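Long-range contact in putative capsular polysaccharide biosynthesis protein (Streptococcus pneumoniae serotype 4, PDB 6EWJ), which is probably a pyridoxal phosphate-dependent sugar aminotransferase, essential in pneumococcal teichoic acid biosynthesis: residues Tyr295-His309 with Arg318-Leu330. Numbering follows the deposited sequence.
Sequences YDSGFAGSRIHPLAH and RHLYITRVEGASL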
ATOM      1  N   TYR A 295      17.322  14.217 -29.827  1.00 32.34           N
ATOM      2  CA  TYR A 295      16.839  12.993 -30.486  1.00 31.54           C
ATOM      3  C   TYR A 295      16.020  13.317 -31.757  1.00 31.05           C
ATOM      4  O   TYR A 295      16.247  12.747 -32.833  1.00 31.59           O
ATOM      5  CB  TYR A 295      15.939  12.174 -29.528  1.00 30.10           C
ATOM      6  CG  TYR A 295      16.556  11.185 -28.543  1.00 30.13           C
ATOM      7  CD1 TYR A 295      17.604  10.351 -28.903  1.00 31.14           C
ATOM      8  CD2 TYR A 295      15.980  11.009 -27.277  1.00 29.04           C
ATOM      9  CE1 TYR A 295      18.110   9.400 -28.005  1.00 31.28           C
ATOM     10  CE2 TYR A 295      16.469  10.060 -26.370  1.00 29.39           C
ATOM     11  CZ  TYR A 295      17.540   9.259 -26.732  1.00 30.24           C
ATOM     12  OH  TYR A 295      17.999   8.297 -25.874  1.00 29.93           O
ATOM     13  N   ASP A 296      15.036  14.200 -31.591  1.00 30.22           N
ATOM     14  CA  ASP A 296      14.175  14.614 -32.695  1.00 30.78           C
ATOM     15  C   ASP A 296      14.991  15.101 -33.894  1.00 31.86           C
ATOM     16  O   ASP A 296      14.735  14.645 -35.009  1.00 32.26           O
ATOM     17  CB  ASP A 296      13.188  15.694 -32.283  1.00 30.64           C
ATOM     18  CG  ASP A 296      12.068  15.179 -31.387  1.00 29.66           C
ATOM     19  OD1 ASP A 296      11.874  13.927 -31.192  1.00 28.59           O
ATOM     20  OD2 ASP A 296      11.369  16.062 -30.846  1.00 29.12           O
ATOM     21  N   SER A 297      15.968  15.981 -33.696  1.00 32.67           N
ATOM     22  CA  SER A 297      16.781  16.441 -34.862  1.00 34.75           C
ATOM     23  C   SER A 297      17.619  15.294 -35.417  1.00 34.75           C
ATOM     24  O   SER A 297      17.721  15.126 -36.607  1.00 34.56           O
ATOM     25  CB  SER A 297      17.689  17.634 -34.553  1.00 36.58           C
ATOM     26  OG  SER A 297      17.076  18.577 -33.672  1.00 36.66           O
ATOM     27  N   GLY A 298      18.157  14.456 -34.527  1.00 34.59           N
ATOM     28  CA  GLY A 298      18.904  13.256 -34.928  1.00 35.12           C
ATOM     29  C   GLY A 298      18.153  12.244 -35.800  1.00 34.39           C
ATOM     30  O   GLY A 298      18.713  11.731 -36.769  1.00 35.05           O
ATOM     31  N   PHE A 299      16.883  12.005 -35.481  1.00 33.34           N
ATOM     32  CA  PHE A 299      16.051  11.040 -36.194  1.00 33.03           C
ATOM     33  C   PHE A 299      15.294  11.612 -37.402  1.00 33.75           C
ATOM     34  O   PHE A 299      14.699  10.852 -38.137  1.00 34.16           O
ATOM     35  CB  PHE A 299      15.088  10.337 -35.225  1.00 31.98           C
ATOM     36  CG  PHE A 299      15.797   9.517 -34.170  1.00 31.64           C
ATOM     37  CD1 PHE A 299      16.806   8.613 -34.534  1.00 32.30           C
ATOM     38  CD2 PHE A 299      15.474   9.643 -32.827  1.00 30.64           C
ATOM     39  CE1 PHE A 299      17.466   7.868 -33.574  1.00 32.19           C
ATOM     40  CE2 PHE A 299      16.153   8.907 -31.859  1.00 30.39           C
ATOM     41  CZ  PHE A 299      17.142   8.030 -32.229  1.00 31.17           C
ATOM     42  N   ALA A 300      15.317  12.932 -37.576  1.00 34.10           N
ATOM     43  CA  ALA A 300      14.648  13.611 -38.706  1.00 34.18           C
ATOM     44  C   ALA A 300      15.043  12.990 -40.031  1.00 34.60           C
ATOM     45  O   ALA A 300      16.234  12.736 -40.273  1.00 35.53           O
ATOM     46  CB  ALA A 300      14.980  15.074 -38.700  1.00 35.09           C
ATOM     47  N   GLY A 301      14.038  12.682 -40.870  1.00 34.03           N
ATOM     48  CA  GLY A 301      14.279  12.077 -42.187  1.00 34.80           C
ATOM     49  C   GLY A 301      14.656  10.596 -42.179  1.00 34.26           C
ATOM     50  O   GLY A 301      14.821  10.016 -43.239  1.00 34.46           O
ATOM     51  N   SER A 302      14.805   9.968 -41.004  1.00 32.99           N
ATOM     52  CA  SER A 302      15.163   8.544 -40.946  1.00 32.53           C
ATOM     53  C   SER A 302      13.908   7.680 -40.859  1.00 32.11           C
ATOM     54  O   SER A 302      12.786   8.152 -40.783  1.00 31.06           O
ATOM     55  CB  SER A 302      16.071   8.278 -39.737  1.00 32.15           C
ATOM     56  OG  SER A 302      15.348   8.273 -38.493  1.00 30.16           O
ATOM     57  N   ARG A 303      14.110   6.386 -40.786  1.00 33.37           N
ATOM     58  CA  ARG A 303      13.007   5.443 -40.571  1.00 34.07           C
ATOM     59  C   ARG A 303      12.483   5.451 -39.092  1.00 31.71           C
ATOM     60  O   ARG A 303      11.358   5.022 -38.790  1.00 30.94           O
ATOM     61  CB  ARG A 303      13.552   4.079 -40.952  1.00 37.15           C
ATOM     62  CG  ARG A 303      12.647   3.021 -41.555  1.00 40.23           C
ATOM     63  CD  ARG A 303      13.485   1.703 -41.672  1.00 43.82           C
ATOM     64  NE  ARG A 303      14.935   2.001 -41.660  1.00 45.91           N
ATOM     65  CZ  ARG A 303      15.785   1.937 -42.691  1.00 49.26           C
ATOM     66  NH1 ARG A 303      15.431   1.500 -43.915  1.00 52.09           N
ATOM     67  NH2 ARG A 303      17.049   2.304 -42.496  1.00 50.60           N
ATOM     68  N   ILE A 304      13.303   5.963 -38.191  1.00 30.39           N
ATOM     69  CA  ILE A 304      12.948   6.051 -36.767  1.00 28.52           C
ATOM     70  C   ILE A 304      11.981   7.211 -36.588  1.00 27.64           C
ATOM     71  O   ILE A 304      12.376   8.376 -36.752  1.00 28.73           O
ATOM     72  CB  ILE A 304      14.228   6.179 -35.934  1.00 28.85           C
ATOM     73  CG1 ILE A 304      15.030   4.868 -36.051  1.00 29.47           C
ATOM     74  CG2 ILE A 304      13.913   6.459 -34.457  1.00 27.95           C
ATOM     75  CD1 ILE A 304      16.518   5.068 -36.071  1.00 30.61           C
ATOM     76  N   HIS A 305      10.732   6.913 -36.290  1.00 26.12           N
ATOM     77  CA  HIS A 305       9.662   7.915 -36.078  1.00 25.70           C
ATOM     78  C   HIS A 305       9.230   8.041 -34.607  1.00 24.72           C
ATOM     79  O   HIS A 305       8.456   7.200 -34.089  1.00 23.46           O
ATOM     80  CB  HIS A 305       8.408   7.561 -36.897  1.00 25.78           C
ATOM     81  CG  HIS A 305       8.643   7.459 -38.366  1.00 26.94           C
ATOM     82  ND1 HIS A 305       9.540   8.253 -39.041  1.00 28.18           N
ATOM     83  CD2 HIS A 305       8.053   6.689 -39.307  1.00 27.22           C
ATOM     84  CE1 HIS A 305       9.540   7.927 -40.324  1.00 28.58           C
ATOM     85  NE2 HIS A 305       8.629   7.005 -40.519  1.00 27.72           N
ATOM     86  N   PRO A 306       9.679   9.100 -33.928  1.00 24.34           N
ATOM     87  CA  PRO A 306       9.264   9.304 -32.522  1.00 23.52           C
ATOM     88  C   PRO A 306       7.875   9.910 -32.374  1.00 22.83           C
ATOM     89  O   PRO A 306       7.378  10.606 -33.250  1.00 22.06           O
ATOM     90  CB  PRO A 306      10.312  10.279 -31.985  1.00 24.11           C
ATOM     91  CG  PRO A 306      10.807  11.002 -33.195  1.00 25.33           C
ATOM     92  CD  PRO A 306      10.572  10.156 -34.402  1.00 25.31           C
ATOM     93  N   LEU A 307       7.223   9.582 -31.273  1.00 22.00           N
ATOM     94  CA  LEU A 307       5.985  10.246 -30.930  1.00 22.11           C
ATOM     95  C   LEU A 307       6.347  11.690 -30.613  1.00 22.05           C
ATOM     96  O   LEU A 307       7.370  11.925 -29.935  1.00 21.59           O
ATOM     97  CB  LEU A 307       5.326   9.673 -29.674  1.00 21.72           C
ATOM     98  CG  LEU A 307       4.780   8.283 -29.650  1.00 22.28           C
ATOM     99  CD1 LEU A 307       3.962   8.151 -28.366  1.00 22.36           C
ATOM    100  CD2 LEU A 307       3.987   7.945 -30.905  1.00 23.33           C
ATOM    101  N   ALA A 308       5.489  12.598 -31.048  1.00 22.13           N
ATOM    102  CA  ALA A 308       5.741  14.028 -30.884  1.00 23.06           C
ATOM    103  C   ALA A 308       5.424  14.460 -29.468  1.00 22.77           C
ATOM    104  O   ALA A 308       4.336  14.191 -28.951  1.00 21.60           O
ATOM    105  CB  ALA A 308       4.956  14.853 -31.892  1.00 23.84           C
ATOM    106  N   HIS A 309       6.419  15.075 -28.842  1.00 23.93           N
ATOM    107  CA  HIS A 309       6.255  15.625 -27.504  1.00 24.31           C
ATOM    108  C   HIS A 309       5.768  17.038 -27.436  1.00 25.65           C
ATOM    109  O   HIS A 309       5.418  17.536 -26.361  1.00 25.23           O
ATOM    110  CB  HIS A 309       7.534  15.420 -26.698  1.00 24.26           C
ATOM    111  CG  HIS A 309       7.717  14.004 -26.251  1.00 23.53           C
ATOM    112  ND1 HIS A 309       7.073  13.483 -25.147  1.00 23.08           N
ATOM    113  CD2 HIS A 309       8.492  13.006 -26.735  1.00 23.49           C
ATOM    114  CE1 HIS A 309       7.458  12.233 -24.956  1.00 22.33           C
ATOM    115  NE2 HIS A 309       8.313  11.913 -25.902  1.00 22.81           N
ATOM    116  N   ARG A 318       7.688  14.746 -21.227  1.00 21.23           N
ATOM    117  CA  ARG A 318       8.794  14.052 -21.880  1.00 21.71           C
ATOM    118  C   ARG A 318       9.339  12.948 -20.993  1.00 21.14           C
ATOM    119  O   ARG A 318      10.527  12.957 -20.592  1.00 20.88           O
ATOM    120  CB  ARG A 318       9.871  15.023 -22.332  1.00 23.32           C
ATOM    121  CG  ARG A 318       9.355  15.998 -23.397  1.00 24.32           C
ATOM    122  CD  ARG A 318      10.364  17.063 -23.730  1.00 25.72           C
ATOM    123  NE  ARG A 318       9.882  17.980 -24.764  1.00 26.41           N
ATOM    124  CZ  ARG A 318       9.106  19.054 -24.575  1.00 27.17           C
ATOM    125  NH1 ARG A 318       8.650  19.365 -23.344  1.00 27.57           N
ATOM    126  NH2 ARG A 318       8.769  19.801 -25.619  1.00 27.56           N
ATOM    127  N   HIS A 319       8.428  12.055 -20.634  1.00 20.18           N
ATOM    128  CA  HIS A 319       8.764  10.890 -19.754  1.00 19.83           C
ATOM    129  C   HIS A 319       9.372   9.677 -20.481  1.00 19.61           C
ATOM    130  O   HIS A 319      10.382   9.138 -20.045  1.00 20.01           O
ATOM    131  CB  HIS A 319       7.517  10.441 -18.991  1.00 19.11           C
ATOM    132  CG  HIS A 319       7.755   9.206 -18.204  1.00 18.57           C
ATOM    133  ND1 HIS A 319       8.800   9.095 -17.315  1.00 18.81           N
ATOM    134  CD2 HIS A 319       7.200   7.984 -18.292  1.00 18.35           C
ATOM    135  CE1 HIS A 319       8.842   7.863 -16.857  1.00 18.28           C
ATOM    136  NE2 HIS A 319       7.869   7.180 -17.422  1.00 18.15           N
ATOM    137  N   LEU A 320       8.802   9.320 -21.626  1.00 19.04           N
ATOM    138  CA  LEU A 320       9.373   8.264 -22.495  1.00 18.84           C
ATOM    139  C   LEU A 320       9.629   8.743 -23.913  1.00 19.66           C
ATOM    140  O   LEU A 320       8.786   9.468 -24.505  1.00 19.44           O
ATOM    141  CB  LEU A 320       8.410   7.104 -22.587  1.00 18.29           C
ATOM    142  CG  LEU A 320       8.106   6.382 -21.245  1.00 17.49           C
ATOM    143  CD1 LEU A 320       6.978   5.407 -21.499  1.00 17.21           C
ATOM    144  CD2 LEU A 320       9.324   5.693 -20.662  1.00 17.66           C
ATOM    145  N   TYR A 321      10.757   8.313 -24.475  1.00 19.93           N
ATOM    146  CA  TYR A 321      11.008   8.522 -25.866  1.00 20.46           C
ATOM    147  C   TYR A 321      10.581   7.294 -26.676  1.00 20.22           C
ATOM    148  O   TYR A 321      11.384   6.433 -27.066  1.00 20.16           O
ATOM    149  CB  TYR A 321      12.459   8.902 -26.139  1.00 21.37           C
ATOM    150  CG  TYR A 321      12.619   9.601 -27.460  1.00 22.10           C
ATOM    151  CD1 TYR A 321      12.210  10.921 -27.606  1.00 22.42           C
ATOM    152  CD2 TYR A 321      13.136   8.942 -28.569  1.00 22.86           C
ATOM    153  CE1 TYR A 321      12.336  11.566 -28.827  1.00 23.04           C
ATOM    154  CE2 TYR A 321      13.307   9.589 -29.809  1.00 23.34           C
ATOM    155  CZ  TYR A 321      12.879  10.884 -29.924  1.00 23.62           C
ATOM    156  OH  TYR A 321      13.034  11.505 -31.107  1.00 24.27           O
ATOM    157  N   ILE A 322       9.290   7.274 -26.935  1.00 20.00           N
ATOM    158  CA  ILE A 322       8.650   6.244 -27.734  1.00 20.28           C
ATOM    159  C   ILE A 322       8.919   6.475 -29.226  1.00 21.08           C
ATOM    160  O   ILE A 322       8.717   7.606 -29.742  1.00 21.17           O
ATOM    161  CB  ILE A 322       7.136   6.183 -27.402  1.00 20.01           C
ATOM    162  CG1 ILE A 322       7.007   5.730 -25.914  1.00 19.93           C
ATOM    163  CG2 ILE A 322       6.410   5.294 -28.428  1.00 20.12           C
ATOM    164  CD1 ILE A 322       5.648   5.312 -25.398  1.00 19.79           C
ATOM    165  N   THR A 323       9.387   5.417 -29.902  1.00 21.21           N
ATOM    166  CA  THR A 323       9.637   5.455 -31.335  1.00 22.01           C
ATOM    167  C   THR A 323       8.989   4.277 -31.968  1.00 22.19           C
ATOM    168  O   THR A 323       8.768   3.243 -31.314  1.00 21.76           O
ATOM    169  CB  THR A 323      11.130   5.497 -31.758  1.00 22.84           C
ATOM    170  OG1 THR A 323      11.724   4.176 -31.727  1.00 22.87           O
ATOM    171  CG2 THR A 323      11.961   6.490 -30.892  1.00 22.91           C
ATOM    172  N   ARG A 324       8.640   4.442 -33.235  1.00 22.72           N
ATOM    173  CA  ARG A 324       8.278   3.342 -34.088  1.00 23.69           C
ATOM    174  C   ARG A 324       9.181   3.322 -35.337  1.00 24.93           C
ATOM    175  O   ARG A 324       9.459   4.378 -35.902  1.00 26.17           O
ATOM    176  CB  ARG A 324       6.800   3.420 -34.462  1.00 23.64           C
ATOM    177  CG  ARG A 324       5.860   3.325 -33.275  1.00 22.75           C
ATOM    178  CD  ARG A 324       4.424   3.534 -33.672  1.00 22.44           C
ATOM    179  NE  ARG A 324       3.976   2.488 -34.575  1.00 22.99           N
ATOM    180  CZ  ARG A 324       2.828   2.500 -35.251  1.00 23.53           C
ATOM    181  NH1 ARG A 324       2.008   3.554 -35.160  1.00 23.76           N
ATOM    182  NH2 ARG A 324       2.509   1.487 -36.047  1.00 23.75           N
ATOM    183  N   VAL A 325       9.681   2.141 -35.715  1.00 25.29           N
ATOM    184  CA  VAL A 325      10.620   1.982 -36.825  1.00 26.94           C
ATOM    185  C   VAL A 325       9.822   1.550 -38.065  1.00 27.78           C
ATOM    186  O   VAL A 325       9.240   0.454 -38.101  1.00 26.43           O
ATOM    187  CB  VAL A 325      11.755   0.973 -36.533  1.00 27.37           C
ATOM    188  CG1 VAL A 325      12.847   1.077 -37.591  1.00 28.36           C
ATOM    189  CG2 VAL A 325      12.365   1.242 -35.158  1.00 27.01           C
ATOM    190  N   GLU A 326       9.712   2.443 -39.041  1.00 29.51           N
ATOM    191  CA  GLU A 326       8.903   2.146 -40.209  1.00 31.79           C
ATOM    192  C   GLU A 326       9.361   0.862 -40.869  1.00 32.42           C
ATOM    193  O   GLU A 326      10.556   0.655 -41.068  1.00 32.73           O
ATOM    194  CB  GLU A 326       8.934   3.252 -41.246  1.00 34.59           C
ATOM    195  CG  GLU A 326       8.123   2.882 -42.506  1.00 37.19           C
ATOM    196  CD  GLU A 326       7.676   4.065 -43.315  1.00 39.20           C
ATOM    197  OE1 GLU A 326       7.570   5.169 -42.744  1.00 41.41           O
ATOM    198  OE2 GLU A 326       7.417   3.880 -44.528  1.00 42.80           O
ATOM    199  N   GLY A 327       8.394   0.034 -41.248  1.00 32.93           N
ATOM    200  CA  GLY A 327       8.674  -1.147 -42.065  1.00 34.14           C
ATOM    201  C   GLY A 327       9.196  -2.366 -41.324  1.00 34.39           C
ATOM    202  O   GLY A 327       9.473  -3.388 -41.955  1.00 36.52           O
ATOM    203  N   ALA A 328       9.323  -2.293 -40.000  1.00 33.19           N
ATOM    204  CA  ALA A 328       9.894  -3.379 -39.198  1.00 33.50           C
ATOM    205  C   ALA A 328       8.800  -4.339 -38.709  1.00 32.42           C
ATOM    206  O   ALA A 328       7.791  -3.916 -38.151  1.00 31.61           O
ATOM    207  CB  ALA A 328      10.679  -2.813 -37.993  1.00 33.64           C
ATOM    208  N   SER A 329       9.037  -5.627 -38.893  1.00 32.15           N
ATOM    209  CA  SER A 329       8.175  -6.658 -38.301  1.00 31.57           C
ATOM    210  C   SER A 329       8.456  -6.823 -36.814  1.00 30.52           C
ATOM    211  O   SER A 329       9.456  -6.351 -36.296  1.00 29.84           O
ATOM    212  CB  SER A 329       8.389  -8.010 -38.993  1.00 31.74           C
ATOM    213  OG  SER A 329       9.658  -8.571 -38.659  1.00 31.38           O
ATOM    214  N   LEU A 330       7.567  -7.556 -36.154  1.00 30.36           N
ATOM    215  CA  LEU A 330       7.777  -8.014 -34.785  1.00 29.43           C
ATOM    216  C   LEU A 330       9.168  -8.590 -34.551  1.00 29.71           C
ATOM    217  O   LEU A 330       9.874  -8.174 -33.626  1.00 28.94           O
ATOM    218  CB  LEU A 330       6.736  -9.081 -34.399  1.00 29.88           C
ATOM    219  CG  LEU A 330       6.790  -9.545 -32.930  1.00 29.08           C
ATOM    220  CD1 LEU A 330       6.579  -8.367 -31.991  1.00 28.33           C
ATOM    221  CD2 LEU A 330       5.743 -10.603 -32.679  1.00 29.45           C
TER
HETATM  222  O   HOH W   1       8.476  10.024 -28.138  1.00 19.97           O
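Tyr295, near the C-terminal end of helix 268-299, stacks face to face on Tyr321, ring centroids 4.4 Å apart and planes 27° from parallel; its CD2 stands over the centre of the Tyr321 ring. The Tyr321 side chain swings away from its own backbone N (chi1 -159°), which carries the hydroxyl to the helix, where OH donates to Asp296 OD1 at 2.7 Å on the anti side of the carboxylate. The same hydroxyl lies at the edge of the Phe299 ring, whose CE2 is 3.6 Å from Tyr321 CE2. Beyond the turn Phe299-Ser302, Arg303 O accepts from Glu326 N. Outer strand 304-306 then pairs antiparallel with 321-325, central in a three-stranded sheet completed by 380-383; with helix 391-409 it belongs to the smaller C-terminal domain usual in fold type I PLP enzymes. Ile304 CG2 packs on Thr323 CB, on the face that carries Val325. His305 and Arg324 exchange two backbone hydrogen bonds, and His305 NE2 donates to Glu326 OE1 (3.1 Å), which lies in the imidazole plane. Pro306 lies alongside Tyr321, pointing the same way, CB against CZ. Leu307 N hydrogen-bonds Ile322 O, while Leu307 CG rests on Ile322 CG2; water 1 donates to both residues' carbonyl oxygens. His309, its ND1 hydrogen-bonded to Ser316 OG, lays CB 3.8 Å from Arg318 CG and reaches Leu320 O weakly through NE2.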